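Local coordinates for protein enterochelin esterase (Salmonella enterica subsp. enterica serovar Typhimurium, PDB 3MGA) that probably hydrolyses the ester bonds of the iron-carrying siderophore ferric enterobactin (enterochelin), at residues Val149-Met154 with Asp384-Arg389; Arg188-Thr193 with Trp213-Pro218; Leu260-Glu265 with Thr304-Val309; Arg282-Gly287 with Gln394-Leu399; Ser294-Gly299 with Leu343-Glu348. All blocks are in the same frame, centred on the assembly; numbering follows the deposited sequence. Where two conformers were deposited one is given.

Contact 1: residues Val149-Met154 with Asp384-Arg389; sequences VSALEM and DALCWR
A151 and L386 bring strand 149-153 and the first turn of helix 385-389 together, CA to CA 7.3 Å, with the axes 10.2 Å apart at closest and crossing at -59°. The contact joins two domains: the strand belongs to the antiparallel sheet of the N-terminal E-set-type region, the helix to the alpha/beta-hydrolase esterase. L386 carries it. CG is trans to the backbone N (chi1 -179°), which aims the fork at the strand; CD2 lies 3.8 Å and CD1 4.0 Å from A151 CB. W141, on the neighbouring strand, and S94 and R92 also touch L386. Beside this apolar patch the guanidinium of R389 extends over L386, whose CD1 sits 4.3 Å above the centre of one face. E153 OE1 approaches R389 NH1 to 4.4 Å, well out of the guanidinium plane, so at most a loose electrostatic attraction is likely; R389 NE donates to Q160 OE1. The helix start is fixed by D384 as N-cap: its OD1 accepts L386 N at 3.1 Å on the anti side, 35° out of the carboxylate plane, and is also hydrogen-bonded to S94 OG of the N-terminal sheet.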
# COMPACT_ATOMS: atom_id res chain seq x y z
N VAL A 149 -1.97 12.38 -5.16
CA VAL A 149 -3.25 11.78 -4.77
C VAL A 149 -3.76 12.44 -3.51
O VAL A 149 -3.05 13.22 -2.88
CB VAL A 149 -3.10 10.27 -4.50
CG1 VAL A 149 -2.84 9.53 -5.79
CG2 VAL A 149 -1.99 10.02 -3.47
N SER A 150 -5.00 12.12 -3.14
CA SER A 150 -5.62 12.69 -1.94
C SER A 150 -6.26 11.60 -1.09
O SER A 150 -6.58 10.53 -1.58
CB SER A 150 -6.62 13.76 -2.33
OG SER A 150 -5.96 14.78 -3.06
N ALA A 151 -6.42 11.88 0.20
CA ALA A 151 -6.96 10.91 1.14
C ALA A 151 -8.42 11.15 1.53
O ALA A 151 -8.83 12.28 1.83
CB ALA A 151 -6.10 10.89 2.39
N LEU A 152 -9.17 10.05 1.56
CA LEU A 152 -10.57 10.06 1.94
C LEU A 152 -10.80 8.91 2.91
O LEU A 152 -10.36 7.79 2.67
CB LEU A 152 -11.48 9.89 0.72
CG LEU A 152 -12.99 9.95 0.99
CD1 LEU A 152 -13.35 11.18 1.82
CD2 LEU A 152 -13.77 9.93 -0.32
N GLU A 153 -11.49 9.20 4.01
CA GLU A 153 -11.77 8.19 5.02
C GLU A 153 -13.19 8.31 5.55
O GLU A 153 -13.61 9.40 5.91
CB GLU A 153 -10.82 8.35 6.20
CG GLU A 153 -9.35 8.37 5.86
CD GLU A 153 -8.47 8.31 7.11
OE1 GLU A 153 -7.24 8.19 6.96
OE2 GLU A 153 -9.02 8.36 8.23
N MSE A 154 -13.92 7.21 5.58
CA MSE A 154 -15.27 7.22 6.13
C MSE A 154 -15.12 7.20 7.65
O MSE A 154 -14.08 6.80 8.16
CB MSE A 154 -16.10 6.06 5.61
CG MSE A 154 -16.51 6.18 4.14
SE MSE A 154 -17.52 7.80 3.67
CE MSE A 154 -16.10 9.07 3.25
N ASP A 384 -3.94 -0.08 -2.05
CA ASP A 384 -3.76 1.33 -1.72
C ASP A 384 -2.79 1.56 -0.55
O ASP A 384 -3.00 1.05 0.53
CB ASP A 384 -5.18 1.79 -1.36
CG ASP A 384 -5.36 3.29 -1.35
OD1 ASP A 384 -4.42 4.05 -1.05
OD2 ASP A 384 -6.50 3.69 -1.62
N ALA A 385 -1.74 2.35 -0.78
CA ALA A 385 -0.74 2.65 0.29
C ALA A 385 -1.32 3.44 1.49
O ALA A 385 -0.75 3.41 2.57
CB ALA A 385 0.47 3.37 -0.29
N LEU A 386 -2.43 4.14 1.30
CA LEU A 386 -3.06 4.85 2.41
C LEU A 386 -3.54 3.81 3.44
O LEU A 386 -3.45 4.04 4.64
CB LEU A 386 -4.22 5.70 1.92
CG LEU A 386 -4.96 6.51 2.98
CD1 LEU A 386 -4.08 7.62 3.49
CD2 LEU A 386 -6.24 7.08 2.38
N CYS A 387 -4.04 2.68 2.96
CA CYS A 387 -4.50 1.61 3.85
C CYS A 387 -3.32 0.83 4.38
O CYS A 387 -3.25 0.51 5.58
CB CYS A 387 -5.45 0.63 3.13
SG CYS A 387 -6.94 1.36 2.45
N TRP A 388 -2.38 0.51 3.49
CA TRP A 388 -1.21 -0.28 3.90
C TRP A 388 -0.43 0.38 5.02
O TRP A 388 0.09 -0.31 5.88
CB TRP A 388 -0.23 -0.57 2.75
CG TRP A 388 -0.78 -1.21 1.52
CD1 TRP A 388 -1.77 -2.13 1.45
CD2 TRP A 388 -0.24 -1.10 0.20
NE1 TRP A 388 -1.95 -2.53 0.15
CE2 TRP A 388 -1.01 -1.93 -0.64
CE3 TRP A 388 0.80 -0.36 -0.37
CZ2 TRP A 388 -0.78 -2.03 -2.02
CZ3 TRP A 388 1.03 -0.45 -1.75
CH2 TRP A 388 0.24 -1.28 -2.55
N ARG A 389 -0.33 1.71 5.02
CA ARG A 389 0.46 2.37 6.07
C ARG A 389 -0.01 1.96 7.46
O ARG A 389 0.81 1.78 8.36
CB ARG A 389 0.43 3.90 5.95
CG ARG A 389 -0.80 4.57 6.55
CD ARG A 389 -0.74 6.05 6.38
NE ARG A 389 -1.81 6.73 7.10
CZ ARG A 389 -1.93 8.06 7.20
NH1 ARG A 389 -2.93 8.59 7.89
NH2 ARG A 389 -1.04 8.85 6.62

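Contact 2: residues Arg188-Thr193 with Trp213-Pro218; sequences RVWILT and WAENMP
W190 and R188 both leave the strand toward the helix that carries A214 and E215; in each, chi1 (-69° for W190) then places CG beside the backbone N, which for W190 turns the face of the indole to A214. A bend at chi3 of R188 (-65°) swings its guanidinium round to the rim of the indole, while the side chain of E215, extended beyond CG, comes to meet it from the other direction. A214 CB sits squarely over one face of W190, 3.7 Å from the centroid of the five-membered ring, a CH-pi contact. R188 CB lies 4.0 Å above the opposite face, toward the rim, so the indole is held between an alanine methyl and a neighbour on its own strand. In the esterase sheet strand 185-193 is antiparallel to its neighbours, near one margin of the alpha/beta-hydrolase fold, and here its face is covered by the helix 210-216 region. W190 CH2 stands 3.6 Å above the middle of the R188 guanidinium. NH1 of R188 forms a salt bridge with E215 OE2 at 2.9 Å, but as a hydrogen bond it is weak and the two planes are 72° apart; NH2 has a second carboxylate in D241. A water donates to E215 OE2 at 3.0 Å and weakly accepts from W190 NE1 at 3.4 Å, tying the indole nitrogen to the same oxygen.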
# COMPACT_ATOMS: atom_id res chain seq x y z
N ARG A 188 20.10 2.61 -2.24
CA ARG A 188 19.99 3.26 -0.94
C ARG A 188 19.24 2.38 0.04
O ARG A 188 18.28 1.70 -0.34
CB ARG A 188 19.17 4.55 -1.02
CG ARG A 188 19.76 5.68 -1.83
CD ARG A 188 18.73 6.81 -1.98
NE ARG A 188 17.56 6.40 -2.76
CZ ARG A 188 16.49 7.16 -2.99
NH1 ARG A 188 16.41 8.39 -2.49
NH2 ARG A 188 15.49 6.69 -3.73
N VAL A 189 19.68 2.43 1.29
CA VAL A 189 19.01 1.74 2.38
C VAL A 189 18.93 2.74 3.54
O VAL A 189 19.87 3.53 3.77
CB VAL A 189 19.73 0.45 2.81
CG1 VAL A 189 19.73 -0.57 1.66
CG2 VAL A 189 21.16 0.75 3.29
N TRP A 190 17.81 2.76 4.24
CA TRP A 190 17.64 3.67 5.37
C TRP A 190 17.63 2.89 6.68
O TRP A 190 17.13 1.77 6.75
CB TRP A 190 16.35 4.46 5.24
CG TRP A 190 16.31 5.47 4.14
CD1 TRP A 190 16.55 6.81 4.26
CD2 TRP A 190 15.98 5.25 2.76
NE1 TRP A 190 16.38 7.44 3.05
CE2 TRP A 190 16.04 6.50 2.11
CE3 TRP A 190 15.63 4.12 2.02
CZ2 TRP A 190 15.78 6.64 0.76
CZ3 TRP A 190 15.37 4.27 0.67
CH2 TRP A 190 15.45 5.51 0.05
N ILE A 191 18.19 3.48 7.72
CA ILE A 191 18.24 2.82 9.01
C ILE A 191 17.67 3.69 10.11
O ILE A 191 18.14 4.79 10.33
CB ILE A 191 19.69 2.46 9.41
CG1 ILE A 191 20.33 1.55 8.38
CG2 ILE A 191 19.71 1.77 10.77
CD1 ILE A 191 21.79 1.20 8.72
N LEU A 192 16.65 3.19 10.79
CA LEU A 192 16.07 3.90 11.92
C LEU A 192 16.14 3.00 13.14
O LEU A 192 15.80 1.83 13.06
CB LEU A 192 14.61 4.27 11.67
CG LEU A 192 13.92 4.95 12.87
CD1 LEU A 192 14.50 6.34 13.06
CD2 LEU A 192 12.42 5.02 12.67
N THR A 193 16.58 3.54 14.27
CA THR A 193 16.63 2.80 15.52
C THR A 193 15.69 3.52 16.48
O THR A 193 15.66 4.74 16.51
CB THR A 193 18.05 2.77 16.13
OG1 THR A 193 18.44 4.10 16.47
CG2 THR A 193 19.04 2.18 15.15
N TRP A 213 8.34 4.42 1.83
CA TRP A 213 8.18 4.57 3.28
C TRP A 213 9.20 5.52 3.90
O TRP A 213 9.11 5.83 5.09
CB TRP A 213 8.21 3.22 3.99
CG TRP A 213 7.17 2.29 3.47
CD1 TRP A 213 7.37 1.14 2.76
CD2 TRP A 213 5.75 2.46 3.55
NE1 TRP A 213 6.17 0.57 2.43
CE2 TRP A 213 5.16 1.37 2.90
CE3 TRP A 213 4.93 3.44 4.12
CZ2 TRP A 213 3.77 1.21 2.80
CZ3 TRP A 213 3.57 3.29 4.03
CH2 TRP A 213 2.99 2.18 3.37
N ALA A 214 10.17 5.97 3.12
CA ALA A 214 11.16 6.93 3.60
C ALA A 214 10.92 8.33 3.03
O ALA A 214 11.30 9.31 3.65
CB ALA A 214 12.58 6.46 3.26
N GLU A 215 10.27 8.43 1.87
CA GLU A 215 10.04 9.74 1.23
C GLU A 215 8.56 10.11 0.98
O GLU A 215 8.10 11.15 1.46
CB GLU A 215 10.85 9.82 -0.08
CG GLU A 215 12.37 9.61 0.15
CD GLU A 215 13.22 9.72 -1.11
OE1 GLU A 215 12.67 9.68 -2.24
OE2 GLU A 215 14.47 9.83 -0.97
N ASN A 216 7.83 9.29 0.22
CA ASN A 216 6.42 9.60 -0.09
C ASN A 216 5.50 9.60 1.13
O ASN A 216 4.64 10.45 1.27
CB ASN A 216 5.86 8.62 -1.11
CG ASN A 216 6.70 8.53 -2.36
OD1 ASN A 216 7.89 8.28 -2.29
ND2 ASN A 216 6.07 8.69 -3.52
N MSE A 217 5.73 8.65 2.02
CA MSE A 217 4.90 8.52 3.20
C MSE A 217 5.81 8.04 4.34
O MSE A 217 5.79 6.87 4.70
CB MSE A 217 3.78 7.55 2.84
CG MSE A 217 2.70 7.36 3.84
SE MSE A 217 1.19 6.51 2.93
CE MSE A 217 0.62 8.01 1.87
N PRO A 218 6.63 8.97 4.88
CA PRO A 218 7.61 8.66 5.95
C PRO A 218 7.04 7.92 7.15
O PRO A 218 6.14 8.41 7.82
CB PRO A 218 8.16 10.04 6.35
CG PRO A 218 7.93 10.90 5.15
CD PRO A 218 6.61 10.41 4.58
O HOH W 1 15.77 10.51 1.66

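Contact 3: residues Leu260-Glu265 with Thr304-Val309; sequences LAVQQE and TRFGCV
Q263 reaches from helix 256-273 to R305 and F306 in the turn that leads into strand 308-312. Its CB points at that turn, and CG, turned away from the carbonyl carbon (chi1 -58°), continues outward in an extended chain. CG is the first atom to touch, 3.7 Å from F306 CZ. CD follows along the same rim of the phenyl ring, 3.7 Å from F306 CE2. There the amide divides. OE1 turns to the aliphatic base of R305, 3.8 Å from both its CB and its CG. NE2 comes to the edge of F306, near the ring plane and 3.5 Å from CE2, with amide and ring planes 78° apart; this is packing, because NE2 is hydrogen-bonded to W259 O one turn back in the helix. That bond fixes the rotation of the amide and settles which of its ends faces R305. The F306 ring is in turn backed by R305 CG, 3.6 Å above the centre of one face. R305, bent at chi2 and chi3, then leads away from the helix, and its NH2 is bonded to T283 OG1 and S277 O. V262 CG1 adds a looser apolar touch to F306 CZ at 4.5 Å. F306 also meets the ring of W259 edge-to-face. The contact lies at the periphery of the esterase domain, where helix 256-273 closes over the entry to strand 308-312, with V285 of strand 284-288 and A298 of helix 290-301 also packing on F306.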
# COMPACT_ATOMS: atom_id res chain seq x y z
N LEU A 260 19.58 -13.61 -0.89
CA LEU A 260 20.91 -14.11 -0.58
C LEU A 260 21.80 -12.90 -0.35
O LEU A 260 22.52 -12.84 0.64
CB LEU A 260 21.48 -14.96 -1.72
CG LEU A 260 20.93 -16.37 -1.92
CD1 LEU A 260 21.43 -16.96 -3.21
CD2 LEU A 260 21.29 -17.29 -0.72
N ALA A 261 21.73 -11.93 -1.26
CA ALA A 261 22.52 -10.71 -1.18
C ALA A 261 22.26 -9.92 0.10
O ALA A 261 23.20 -9.41 0.71
CB ALA A 261 22.22 -9.83 -2.40
N VAL A 262 20.99 -9.81 0.50
CA VAL A 262 20.62 -9.10 1.72
C VAL A 262 21.26 -9.73 2.96
O VAL A 262 21.73 -9.02 3.85
CB VAL A 262 19.08 -9.06 1.89
CG1 VAL A 262 18.69 -8.76 3.33
CG2 VAL A 262 18.45 -8.06 0.91
N GLN A 263 21.32 -11.05 3.00
CA GLN A 263 21.89 -11.74 4.16
C GLN A 263 23.42 -11.75 4.20
O GLN A 263 24.01 -11.54 5.27
CB GLN A 263 21.38 -13.18 4.19
CG GLN A 263 19.88 -13.28 4.24
CD GLN A 263 19.39 -14.70 4.17
OE1 GLN A 263 19.74 -15.53 5.01
NE2 GLN A 263 18.55 -14.98 3.18
N GLN A 264 24.05 -11.97 3.05
CA GLN A 264 25.52 -12.05 2.94
C GLN A 264 26.25 -10.71 2.84
O GLN A 264 27.41 -10.59 3.25
CB GLN A 264 25.88 -12.90 1.71
CG GLN A 264 25.36 -14.34 1.74
CD GLN A 264 25.55 -15.05 0.41
OE1 GLN A 264 25.65 -14.42 -0.65
NE2 GLN A 264 25.57 -16.38 0.45
N GLU A 265 25.58 -9.71 2.29
CA GLU A 265 26.18 -8.41 2.07
C GLU A 265 25.59 -7.29 2.94
O GLU A 265 26.34 -6.59 3.62
CB GLU A 265 25.97 -8.01 0.60
CG GLU A 265 26.48 -9.03 -0.43
CD GLU A 265 25.95 -8.75 -1.84
OE1 GLU A 265 25.03 -7.92 -1.99
OE2 GLU A 265 26.44 -9.38 -2.80
N THR A 304 15.22 -19.56 9.12
CA THR A 304 16.23 -19.50 10.17
C THR A 304 16.73 -18.06 10.35
O THR A 304 17.40 -17.76 11.34
CB THR A 304 17.44 -20.42 9.83
OG1 THR A 304 18.42 -20.35 10.88
CG2 THR A 304 18.08 -20.01 8.50
N ARG A 305 16.43 -17.20 9.39
CA ARG A 305 16.82 -15.79 9.43
C ARG A 305 15.60 -14.87 9.46
O ARG A 305 15.62 -13.84 10.15
CB ARG A 305 17.71 -15.47 8.24
CG ARG A 305 18.15 -14.01 8.08
CD ARG A 305 19.01 -13.46 9.23
NE ARG A 305 18.22 -13.08 10.41
CZ ARG A 305 18.73 -12.47 11.49
NH1 ARG A 305 20.02 -12.16 11.55
NH2 ARG A 305 17.94 -12.17 12.50
N PHE A 306 14.54 -15.23 8.73
CA PHE A 306 13.33 -14.40 8.67
C PHE A 306 12.13 -15.21 9.15
O PHE A 306 11.50 -15.93 8.37
CB PHE A 306 13.10 -13.88 7.24
CG PHE A 306 14.32 -13.27 6.61
CD1 PHE A 306 14.82 -12.06 7.06
CD2 PHE A 306 14.95 -13.90 5.54
CE1 PHE A 306 15.94 -11.49 6.47
CE2 PHE A 306 16.07 -13.33 4.94
CZ PHE A 306 16.56 -12.12 5.41
N GLY A 307 11.81 -15.09 10.43
CA GLY A 307 10.71 -15.83 11.03
C GLY A 307 9.37 -15.14 11.02
O GLY A 307 8.34 -15.79 11.24
N CYS A 308 9.36 -13.84 10.75
CA CYS A 308 8.12 -13.07 10.74
C CYS A 308 7.88 -12.45 9.36
O CYS A 308 8.73 -11.74 8.84
CB CYS A 308 8.17 -11.98 11.81
SG CYS A 308 8.55 -12.61 13.48
N VAL A 309 6.72 -12.73 8.79
CA VAL A 309 6.36 -12.20 7.49
C VAL A 309 5.14 -11.28 7.61
O VAL A 309 4.20 -11.56 8.37
CB VAL A 309 6.04 -13.32 6.49
CG1 VAL A 309 5.44 -12.76 5.21
CG2 VAL A 309 7.28 -14.15 6.18

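Contact 4: residues Arg282-Gly287 with Gln394-Leu399; sequences RTVVAG and QGLMLL
V284 meets L396 and L399 where a central strand of the alpha/beta-hydrolase sheet is covered by helix 385-399, the last long helix. Strand 284-288 lies between parallel neighbours 204-207 and 308-312, and the contact is fully buried. Along the strand from its start, R282 leads away from the helix to a salt bridge with E201, although its backbone oxygen accepts W400 NE1 just beyond the helix. T283 turns from the helix, its OG1 bonded to D279 O. V284 then carries all the close contacts. Its chi1 of 169° sets CG1 on the carbonyl side and CG2 on the N side, and both methyls face the helix: CG1 approaches L396 CD2 and CG2 approaches L399 CD1, each at 4.0 Å. V285 points the other way, toward the layer that holds F306. A286 faces the helix again, yet A286 CB stays 5.3 Å from L396 CD2, and its methyl touches L310. G287 opens a GxSxG sequence, consistent with the nucleophile elbow of this fold, so the strand packed here would be the one delivering that turn. L396 and L399, three residues apart, come from one side of the helix. L399 also rests on C308, L310 and V346 of the next strands. Its CD1 bridges the fork of the valine, lying 4.2 Å from V284 CG1 as well as touching CG2.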
# COMPACT_ATOMS: atom_id res chain seq x y z
N ARG A 282 11.84 -12.96 15.84
CA ARG A 282 11.43 -11.55 15.90
C ARG A 282 12.02 -10.73 14.76
O ARG A 282 12.06 -9.51 14.84
CB ARG A 282 11.77 -10.90 17.24
CG ARG A 282 13.21 -11.01 17.68
CD ARG A 282 13.40 -10.10 18.87
NE ARG A 282 14.55 -10.44 19.70
CZ ARG A 282 14.49 -11.11 20.85
NH1 ARG A 282 13.33 -11.51 21.35
NH2 ARG A 282 15.61 -11.36 21.51
N THR A 283 12.45 -11.41 13.71
CA THR A 283 13.02 -10.78 12.55
C THR A 283 11.92 -10.66 11.51
O THR A 283 11.40 -11.66 11.01
CB THR A 283 14.21 -11.57 12.02
OG1 THR A 283 15.20 -11.68 13.06
CG2 THR A 283 14.82 -10.87 10.82
N VAL A 284 11.58 -9.41 11.19
CA VAL A 284 10.51 -9.16 10.26
C VAL A 284 10.94 -8.77 8.86
O VAL A 284 11.95 -8.11 8.66
CB VAL A 284 9.59 -8.03 10.78
CG1 VAL A 284 8.61 -7.56 9.67
CG2 VAL A 284 8.86 -8.47 12.03
N VAL A 285 10.16 -9.23 7.90
CA VAL A 285 10.31 -8.87 6.53
C VAL A 285 8.88 -8.45 6.18
O VAL A 285 7.93 -9.23 6.30
CB VAL A 285 10.86 -10.00 5.67
CG1 VAL A 285 10.84 -9.59 4.22
CG2 VAL A 285 12.30 -10.35 6.12
N ALA A 286 8.73 -7.18 5.81
CA ALA A 286 7.42 -6.63 5.50
C ALA A 286 7.44 -6.01 4.12
O ALA A 286 8.39 -5.34 3.74
CB ALA A 286 7.03 -5.59 6.57
N GLY A 287 6.37 -6.22 3.36
CA GLY A 287 6.27 -5.67 2.01
C GLY A 287 4.85 -5.66 1.47
O GLY A 287 3.97 -6.33 2.00
N GLN A 394 0.21 -2.00 12.36
CA GLN A 394 -0.59 -3.00 13.08
C GLN A 394 0.04 -4.38 12.93
O GLN A 394 0.04 -5.18 13.87
CB GLN A 394 -2.03 -3.03 12.59
CG GLN A 394 -2.89 -4.07 13.30
CD GLN A 394 -3.02 -3.81 14.79
OE1 GLN A 394 -3.67 -2.85 15.22
NE2 GLN A 394 -2.46 -4.71 15.59
N GLY A 395 0.58 -4.65 11.75
CA GLY A 395 1.23 -5.92 11.45
C GLY A 395 2.46 -6.16 12.30
O GLY A 395 2.70 -7.28 12.72
N LEU A 396 3.24 -5.11 12.53
CA LEU A 396 4.44 -5.20 13.38
C LEU A 396 4.03 -5.52 14.82
O LEU A 396 4.71 -6.27 15.51
CB LEU A 396 5.23 -3.90 13.31
CG LEU A 396 5.93 -3.61 11.98
CD1 LEU A 396 6.28 -2.14 11.84
CD2 LEU A 396 7.17 -4.52 11.80
N MSE A 397 2.91 -4.95 15.26
CA MSE A 397 2.39 -5.20 16.62
C MSE A 397 1.96 -6.66 16.76
O MSE A 397 2.18 -7.29 17.79
CB MSE A 397 1.24 -4.24 16.95
CG MSE A 397 1.69 -2.78 17.04
SE MSE A 397 0.24 -1.46 17.17
CE MSE A 397 -0.59 -2.10 18.81
N LEU A 398 1.35 -7.21 15.71
CA LEU A 398 0.94 -8.61 15.72
C LEU A 398 2.16 -9.52 15.69
O LEU A 398 2.30 -10.41 16.53
CB LEU A 398 0.04 -8.93 14.53
CG LEU A 398 -1.32 -8.27 14.61
CD1 LEU A 398 -2.16 -8.60 13.36
CD2 LEU A 398 -2.03 -8.74 15.90
N LEU A 399 3.04 -9.29 14.72
CA LEU A 399 4.24 -10.10 14.61
C LEU A 399 5.12 -10.04 15.87
O LEU A 399 5.77 -11.03 16.22
CB LEU A 399 5.05 -9.72 13.38
CG LEU A 399 4.35 -10.04 12.06
CD1 LEU A 399 5.13 -9.48 10.88
CD2 LEU A 399 4.14 -11.55 11.93

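Contact 5: residues Ser294-Gly299 with Leu343-Glu348; sequences SALYAG and LRIVLE
Helix 290-301, the connection of the beta-alpha-beta crossover between strands 284-288 and 308-312, packs here across strand 344-350, one strand further along the parallel part of the alpha/beta-hydrolase sheet. L296 and G299, three residues apart, face I345 and L343. At the G299 end the CA atoms of G299 and L343 come within 7.0 Å, and the helix offers bare backbone. The fork of L343 sits against the carbonyl of G299: CD1 lies 3.4 Å and CD2 3.5 Å from G299 O, with CG at 3.9 Å, so the oxygen faces the fork of the side chain, nearly equidistant from its two methyls. L343 takes up this position with CG swung to the N side of its backbone (chi1 -62°). At the L296 end the meeting is methyl to methyl. A fully extended first torsion of L296 (chi1 180°) carries the branch across to the strand, and its CD1 touches CD1 of I345 at 3.7 Å. The two side chains meet at about a right angle, end against end. L363 and L367 of helix 354-367 add to the apolar surround, on L296 and I345 respectively, and V309 of the adjoining strand packs on L296. With all four touching residues buried and the touches between them made by aliphatic carbons on one another or on a carbonyl, the contact probably rests on shape, dispersion and the exclusion of water rather than on directed bonds.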
# COMPACT_ATOMS: atom_id res chain seq x y z
N SER A 294 7.43 -11.33 -2.04
CA SER A 294 8.85 -11.50 -1.76
C SER A 294 9.10 -11.76 -0.28
O SER A 294 9.96 -12.57 0.06
CB SER A 294 9.64 -10.27 -2.24
OG SER A 294 11.01 -10.59 -2.39
N ALA A 295 8.36 -11.09 0.61
CA ALA A 295 8.55 -11.29 2.06
C ALA A 295 8.18 -12.70 2.50
O ALA A 295 8.88 -13.30 3.30
CB ALA A 295 7.76 -10.25 2.87
N LEU A 296 7.08 -13.25 1.98
CA LEU A 296 6.68 -14.60 2.31
C LEU A 296 7.73 -15.56 1.74
O LEU A 296 8.19 -16.48 2.42
CB LEU A 296 5.29 -14.93 1.77
CG LEU A 296 4.78 -16.35 2.07
CD1 LEU A 296 4.69 -16.60 3.59
CD2 LEU A 296 3.45 -16.59 1.41
N TYR A 297 8.09 -15.33 0.48
CA TYR A 297 9.11 -16.13 -0.19
C TYR A 297 10.37 -16.20 0.67
O TYR A 297 10.98 -17.26 0.80
CB TYR A 297 9.40 -15.52 -1.56
CG TYR A 297 10.55 -16.14 -2.32
CD1 TYR A 297 11.83 -15.61 -2.22
CD2 TYR A 297 10.35 -17.21 -3.17
CE1 TYR A 297 12.88 -16.14 -2.93
CE2 TYR A 297 11.42 -17.76 -3.89
CZ TYR A 297 12.68 -17.22 -3.76
OH TYR A 297 13.74 -17.74 -4.45
N ALA A 298 10.74 -15.06 1.26
CA ALA A 298 11.93 -14.99 2.13
C ALA A 298 11.74 -15.86 3.37
O ALA A 298 12.60 -16.66 3.71
CB ALA A 298 12.21 -13.55 2.54
N GLY A 299 10.61 -15.69 4.05
CA GLY A 299 10.30 -16.47 5.24
C GLY A 299 10.20 -17.96 4.95
O GLY A 299 10.62 -18.79 5.77
N LEU A 343 7.10 -19.99 11.49
CA LEU A 343 6.89 -18.63 11.02
C LEU A 343 5.63 -18.03 11.59
O LEU A 343 4.65 -18.73 11.84
CB LEU A 343 6.76 -18.59 9.49
CG LEU A 343 7.92 -19.05 8.60
CD1 LEU A 343 7.52 -18.90 7.13
CD2 LEU A 343 9.17 -18.25 8.90
N ARG A 344 5.66 -16.72 11.80
CA ARG A 344 4.49 -15.99 12.26
C ARG A 344 4.16 -15.18 11.01
O ARG A 344 5.03 -14.48 10.48
CB ARG A 344 4.77 -15.10 13.47
CG ARG A 344 5.90 -15.61 14.39
CD ARG A 344 5.78 -15.20 15.87
NE ARG A 344 4.85 -14.10 16.15
CZ ARG A 344 3.68 -14.26 16.79
NH1 ARG A 344 3.31 -15.46 17.25
NH2 ARG A 344 2.88 -13.22 17.00
N ILE A 345 2.95 -15.29 10.49
CA ILE A 345 2.61 -14.61 9.25
C ILE A 345 1.36 -13.76 9.34
O ILE A 345 0.32 -14.22 9.80
CB ILE A 345 2.40 -15.64 8.10
CG1 ILE A 345 3.60 -16.59 8.00
CG2 ILE A 345 2.19 -14.94 6.80
CD1 ILE A 345 3.46 -17.63 6.92
N VAL A 346 1.49 -12.49 8.94
CA VAL A 346 0.38 -11.57 8.86
C VAL A 346 0.09 -11.51 7.37
O VAL A 346 0.96 -11.18 6.56
CB VAL A 346 0.71 -10.18 9.40
CG1 VAL A 346 -0.42 -9.19 9.05
CG2 VAL A 346 0.96 -10.22 10.90
N LEU A 347 -1.13 -11.87 7.00
CA LEU A 347 -1.50 -11.91 5.61
C LEU A 347 -2.69 -10.97 5.45
O LEU A 347 -3.79 -11.25 5.92
CB LEU A 347 -1.82 -13.36 5.22
CG LEU A 347 -1.79 -13.77 3.76
CD1 LEU A 347 -0.44 -13.45 3.13
CD2 LEU A 347 -2.09 -15.26 3.65
N GLU A 348 -2.42 -9.82 4.84
CA GLU A 348 -3.43 -8.80 4.64
C GLU A 348 -3.76 -8.59 3.17
O GLU A 348 -2.89 -8.69 2.30
CB GLU A 348 -2.95 -7.48 5.24
CG GLU A 348 -3.76 -6.26 4.82
CD GLU A 348 -3.15 -4.97 5.29
OE1 GLU A 348 -2.85 -4.88 6.50
OE2 GLU A 348 -2.98 -4.05 4.45

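From the N terminus, contact 1 opens on strand 149-153 and closes only at 384-389, joining the N-terminal sheet to the esterase domain. Within that span contact 2 closes a local loop at the margin of the large sheet. Contact 3 opens at 260-265 and closes at 304-309, tying helix 256-273 to the start of strand 308-312; contacts 4 and 5 open inside it, so it crosses both. Contact 5 closes at 343-348, inside contact 4, and ties helix 290-301 to strand 344-350. Contact 4 ends on helix 385-399, tying it to strand 284-288, and crosses contact 1. R344 joins contacts 4 and 5 through L398 O and L399 O; W213 of contact 2 touches R389 of contact 1.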